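Local structure of methionine gamma-lyase (Trichomonas vaginalis, 1PFF) at residues A[2-7]-A[167-172]; A[66-69]-A[74-77]. The protein belongs to the Cys/Met metabolism family of PLP-dependent enzymes and is built as a four-chain assembly. One frame throughout, in Å; residues are numbered along the deposited sequence.

Contacts 1 and 2 lie in different parts of the same chain, their centres 29 Å apart and their nearest atoms about 20 Å apart. Both border the seven-stranded mixed sheet, but toward its two outermost strands: helix 2-11 of contact 1 leads into strand 15-19 at one end, and contact 2 starts on strand 64-68 at the other. Along the chain, contact 2 falls wholly between the two segments of contact 1. Contact 1 thus brings together segments 160 residues apart in sequence through one surface ion pair, whereas contact 2 is a local, largely buried turn from strand to helix, with only four residues between its segments.

Contact 1: residues A[2-7]-A[167-172]; sequences ALEGKI and KVKSQG. With EDO (1,2-ethanediol), chain D; EDO (1,2-ethanediol), chain M.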
loop_
_atom_site.group_PDB
_atom_site.type_symbol
_atom_site.label_atom_id
_atom_site.label_comp_id
_atom_site.label_asym_id
_atom_site.label_seq_id
_atom_site.Cartn_x
_atom_site.Cartn_y
_atom_site.Cartn_z
ATOM N N ALA A 2 -5.721 9.691 13.214
ATOM C CA ALA A 2 -4.475 10.447 13.286
ATOM C C ALA A 2 -4.466 11.586 12.264
ATOM O O ALA A 2 -4.038 12.699 12.572
ATOM C CB ALA A 2 -3.284 9.520 13.067
ATOM N N LEU A 3 -4.954 11.298 11.054
ATOM C CA LEU A 3 -5.027 12.303 9.999
ATOM C C LEU A 3 -5.965 13.426 10.416
ATOM O O LEU A 3 -5.607 14.607 10.346
ATOM C CB LEU A 3 -5.491 11.694 8.668
ATOM C CG LEU A 3 -5.774 12.673 7.508
ATOM C CD1 LEU A 3 -4.544 13.482 7.109
ATOM C CD2 LEU A 3 -6.355 11.955 6.289
ATOM N N GLU A 4 -7.158 13.042 10.856
ATOM C CA GLU A 4 -8.188 13.998 11.236
ATOM C C GLU A 4 -7.708 14.928 12.359
ATOM O O GLU A 4 -7.915 16.136 12.294
ATOM C CB GLU A 4 -9.492 13.269 11.582
ATOM C CG GLU A 4 -10.181 12.733 10.322
ATOM C CD GLU A 4 -11.251 11.683 10.575
ATOM O OE1 GLU A 4 -11.473 11.282 11.747
ATOM O OE2 GLU A 4 -11.894 11.261 9.578
ATOM N N GLY A 5 -7.030 14.368 13.359
ATOM C CA GLY A 5 -6.440 15.162 14.424
ATOM C C GLY A 5 -5.410 16.188 13.967
ATOM O O GLY A 5 -5.380 17.319 14.474
ATOM N N LYS A 6 -4.557 15.803 13.018
ATOM C CA LYS A 6 -3.510 16.700 12.514
ATOM C C LYS A 6 -4.086 17.864 11.706
ATOM O O LYS A 6 -3.668 19.014 11.863
ATOM C CB LYS A 6 -2.467 15.929 11.697
ATOM C CG LYS A 6 -1.474 15.158 12.576
ATOM C CD LYS A 6 -0.318 14.542 11.784
ATOM C CE LYS A 6 0.294 13.359 12.543
ATOM N NZ LYS A 6 1.792 13.357 12.496
ATOM N N ILE A 7 -5.050 17.566 10.846
ATOM C CA ILE A 7 -5.689 18.606 10.047
ATOM C C ILE A 7 -6.504 19.558 10.937
ATOM O O ILE A 7 -6.519 20.767 10.715
ATOM C CB ILE A 7 -6.563 17.967 8.928
ATOM C CG1 ILE A 7 -5.701 17.094 7.993
ATOM C CG2 ILE A 7 -7.335 19.032 8.164
ATOM C CD1 ILE A 7 -4.521 17.804 7.312
ATOM N N LYS A 167 -22.196 14.783 12.765
ATOM C CA LYS A 167 -23.255 14.625 11.753
ATOM C C LYS A 167 -22.700 14.410 10.346
ATOM O O LYS A 167 -23.234 13.612 9.571
ATOM C CB LYS A 167 -24.184 15.842 11.761
ATOM C CG LYS A 167 -25.080 15.922 12.985
ATOM C CD LYS A 167 -26.145 16.999 12.810
ATOM C CE LYS A 167 -27.146 16.965 13.961
ATOM N NZ LYS A 167 -27.802 18.295 14.158
ATOM N N VAL A 168 -21.625 15.126 10.016
ATOM C CA VAL A 168 -20.943 14.948 8.733
ATOM C C VAL A 168 -20.517 13.481 8.575
ATOM O O VAL A 168 -20.730 12.892 7.519
ATOM C CB VAL A 168 -19.727 15.912 8.571
ATOM C CG1 VAL A 168 -18.874 15.547 7.332
ATOM C CG2 VAL A 168 -20.193 17.362 8.502
ATOM N N LYS A 169 -19.961 12.892 9.636
ATOM C CA LYS A 169 -19.502 11.504 9.598
ATOM C C LYS A 169 -20.658 10.513 9.549
ATOM O O LYS A 169 -20.708 9.639 8.671
ATOM C CB LYS A 169 -18.620 11.190 10.814
ATOM C CG LYS A 169 -17.229 11.800 10.744
ATOM C CD LYS A 169 -16.367 11.394 11.929
ATOM C CE LYS A 169 -14.920 11.802 11.684
ATOM N NZ LYS A 169 -14.024 11.352 12.785
ATOM N N SER A 170 -21.583 10.642 10.499
ATOM C CA SER A 170 -22.616 9.621 10.668
ATOM C C SER A 170 -23.717 9.726 9.613
ATOM O O SER A 170 -24.329 8.719 9.251
ATOM C CB SER A 170 -23.181 9.621 12.096
ATOM O OG SER A 170 -23.861 10.825 12.391
ATOM N N GLN A 171 -23.943 10.929 9.092
ATOM C CA GLN A 171 -24.944 11.114 8.041
ATOM C C GLN A 171 -24.307 11.371 6.674
ATOM O O GLN A 171 -24.479 10.585 5.752
ATOM C CB GLN A 171 -25.921 12.228 8.418
ATOM C CG GLN A 171 -26.663 11.961 9.722
ATOM C CD GLN A 171 -27.792 12.928 9.945
ATOM O OE1 GLN A 171 -28.509 13.269 9.004
ATOM N NE2 GLN A 171 -27.967 13.374 11.190
ATOM N N GLY A 172 -23.545 12.455 6.564
ATOM C CA GLY A 172 -22.928 12.853 5.305
ATOM C C GLY A 172 -22.080 11.774 4.652
ATOM O O GLY A 172 -22.217 11.519 3.457
HETATM C C1 EDO D . -6.080 5.752 13.341
HETATM O O1 EDO D . -5.208 6.580 14.092
HETATM C C2 EDO D . -5.393 5.363 12.040
HETATM O O2 EDO D . -6.216 5.747 10.950
HETATM C C1 EDO M . -31.015 20.905 14.462
HETATM O O1 EDO M . -31.155 19.497 14.595
HETATM C C2 EDO M . -29.628 21.246 13.925
HETATM O O2 EDO M . -29.433 20.632 12.657
#
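The backbones of 2-7 and 167-172, on helices 2-11 and 162-177, stay well apart: their nearest CA atoms, those of Glu4 and Lys169, are 11.7 Å from each other. Two long side chains bridge that gap, approaching from opposite directions, and a salt bridge joins Lys169 NZ to Glu4 OE1 at 2.8 Å. The ammonium group does not lie in the plane of the carboxylate but comes from above it, 43° out. It favours one oxygen: Glu4 OE2 is 3.9 Å from Lys169 NZ, and the nearest lysine atom to OE2 is the methylene CE at 3.7 Å. Both chains leave the backbone with CG anti to the carbonyl carbon (chi1 -73° in Glu4, -74° in Lys169) and run on extended, which lets the two reach each other, the lysine spanning the larger share of the gap.

The ion pair ties two helices at the surface of the large-domain alpha/beta sheet of a PLP-dependent enzyme of the aminotransferase (fold type I) clan: the N-terminal helix and one that follows strand 156-160. The edge strand 15-19 lies beside both partners: Glu4 OE2 accepts a hydrogen bond from the backbone N of Ala18, and the Lys169 side chain touches Ala17. The two carboxylate oxygens are therefore engaged by different groups, which should limit rotation of the Glu4 carboxylate.

Helix 162-177 has a wider pi-type turn at 168-172, where Lys167 O accepts from both Gln171 N at 2.8 Å and Gly172 N at 3.2 Å. Gln171 OE1 is hydrogen-bonded to Gln57 of the second subunit. Two 1,2-ethanediol molecules, probably from the crystallisation liquor, are bound at separate places: one accepts a hydrogen bond from Ala2 N, the other a weak one from Lys167 NZ.

Contact 2: residues A[66-69]-A[74-77]; sequences DFID and GNIE
A buried strand-to-helix turn brings Ile68, the last residue of strand 64-68, and Asp69 just after it against Asn75 and Ile76 of the short, weakly bonded helix 75-78. The turn is closed by a hydrogen bond from Asn75 ND2 to the backbone Asp69 O, 2.9 Å long and nearly straight at 172°. The acceptor lies in the amide plane of Asn75, only 5° out of it, whereas the amide nitrogen stands above the carbonyl plane of Asp69. Asn75 OD1 in turn accepts a hydrogen bond from Lys78 NZ, so both polar atoms of the amide are engaged.

Ile68 packs beside this bond. Its CG1 sits between the backbone N and the carbonyl carbon (chi1 73°), and the extended branch beyond carries CD1 over the backbone of Asn75, 3.4 Å from Asn75 O. The apolar contact is made by the same methyl, Ile68 CD1, 4.2 Å from Ile76 CG1, while Ile68 CB is 3.9 Å from Asn75 ND2. The carboxylate of Asp69 turns elsewhere: OD1 forms a salt bridge with Lys98 and accepts a hydrogen bond from Ala71 N.

Strand 64-68 pairs with strand 39-43 through backbone bonds of Asp66 and Ile68, and Phe67 packs on helix 48-60, while Glu77 N, in helix 75-78, is hydrogen-bonded to Gln108 of helix 102-109.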
loop_
_atom_site.group_PDB
_atom_site.type_symbol
_atom_site.label_atom_id
_atom_site.label_comp_id
_atom_site.label_asym_id
_atom_site.label_seq_id
_atom_site.Cartn_x
_atom_site.Cartn_y
_atom_site.Cartn_z
ATOM N N ASP A 66 -29.252 30.455 -4.918
ATOM C CA ASP A 66 -28.861 31.664 -5.625
ATOM C C ASP A 66 -27.355 31.634 -5.849
ATOM O O ASP A 66 -26.607 31.362 -4.913
ATOM C CB ASP A 66 -29.222 32.890 -4.797
ATOM C CG ASP A 66 -30.697 33.233 -4.879
ATOM O OD1 ASP A 66 -31.194 33.484 -5.995
ATOM O OD2 ASP A 66 -31.432 33.279 -3.883
ATOM N N PHE A 67 -26.910 31.900 -7.078
ATOM C CA PHE A 67 -25.484 32.154 -7.334
ATOM C C PHE A 67 -25.260 33.657 -7.422
ATOM O O PHE A 67 -25.878 34.337 -8.247
ATOM C CB PHE A 67 -25.006 31.498 -8.635
ATOM C CG PHE A 67 -25.101 30.004 -8.636
ATOM C CD1 PHE A 67 -26.189 29.369 -9.239
ATOM C CD2 PHE A 67 -24.110 29.227 -8.032
ATOM C CE1 PHE A 67 -26.285 27.971 -9.246
ATOM C CE2 PHE A 67 -24.197 27.822 -8.038
ATOM C CZ PHE A 67 -25.290 27.201 -8.653
ATOM N N ILE A 68 -24.391 34.181 -6.562
ATOM C CA ILE A 68 -24.181 35.630 -6.487
ATOM C C ILE A 68 -22.690 35.977 -6.466
ATOM O O ILE A 68 -21.847 35.141 -6.113
ATOM C CB ILE A 68 -24.883 36.216 -5.231
ATOM C CG1 ILE A 68 -24.116 35.820 -3.952
ATOM C CG2 ILE A 68 -26.364 35.753 -5.157
ATOM C CD1 ILE A 68 -24.510 36.619 -2.722
ATOM N N ASP A 69 -22.367 37.211 -6.830
ATOM C CA ASP A 69 -20.981 37.663 -6.734
ATOM C C ASP A 69 -20.706 38.109 -5.305
ATOM O O ASP A 69 -21.113 39.198 -4.891
ATOM C CB ASP A 69 -20.716 38.782 -7.739
ATOM C CG ASP A 69 -19.277 39.266 -7.729
ATOM O OD1 ASP A 69 -18.472 38.841 -6.863
ATOM O OD2 ASP A 69 -18.867 40.102 -8.563
ATOM N N GLY A 74 -22.212 43.689 0.703
ATOM C CA GLY A 74 -23.639 43.607 1.022
ATOM C C GLY A 74 -24.426 42.544 0.275
ATOM O O GLY A 74 -25.601 42.306 0.575
ATOM N N ASN A 75 -23.790 41.882 -0.691
ATOM C CA ASN A 75 -24.506 40.942 -1.556
ATOM C C ASN A 75 -25.043 39.696 -0.853
ATOM O O ASN A 75 -26.120 39.205 -1.201
ATOM C CB ASN A 75 -23.669 40.549 -2.779
ATOM C CG ASN A 75 -24.516 40.378 -4.033
ATOM O OD1 ASN A 75 -25.724 40.618 -4.016
ATOM N ND2 ASN A 75 -23.890 39.950 -5.115
ATOM N N ILE A 76 -24.302 39.194 0.134
ATOM C CA ILE A 76 -24.747 38.044 0.913
ATOM C C ILE A 76 -25.967 38.398 1.762
ATOM O O ILE A 76 -26.975 37.698 1.702
ATOM C CB ILE A 76 -23.593 37.479 1.797
ATOM C CG1 ILE A 76 -22.495 36.874 0.915
ATOM C CG2 ILE A 76 -24.114 36.421 2.790
ATOM C CD1 ILE A 76 -21.167 36.712 1.632
ATOM N N GLU A 77 -25.884 39.481 2.534
ATOM C CA GLU A 77 -26.980 39.819 3.453
ATOM C C GLU A 77 -28.239 40.146 2.661
ATOM O O GLU A 77 -29.348 39.828 3.081
ATOM C CB GLU A 77 -26.600 40.941 4.431
ATOM C CG GLU A 77 -26.121 42.231 3.779
ATOM C CD GLU A 77 -25.465 43.195 4.760
ATOM O OE1 GLU A 77 -25.031 42.781 5.856
ATOM O OE2 GLU A 77 -25.368 44.380 4.421
#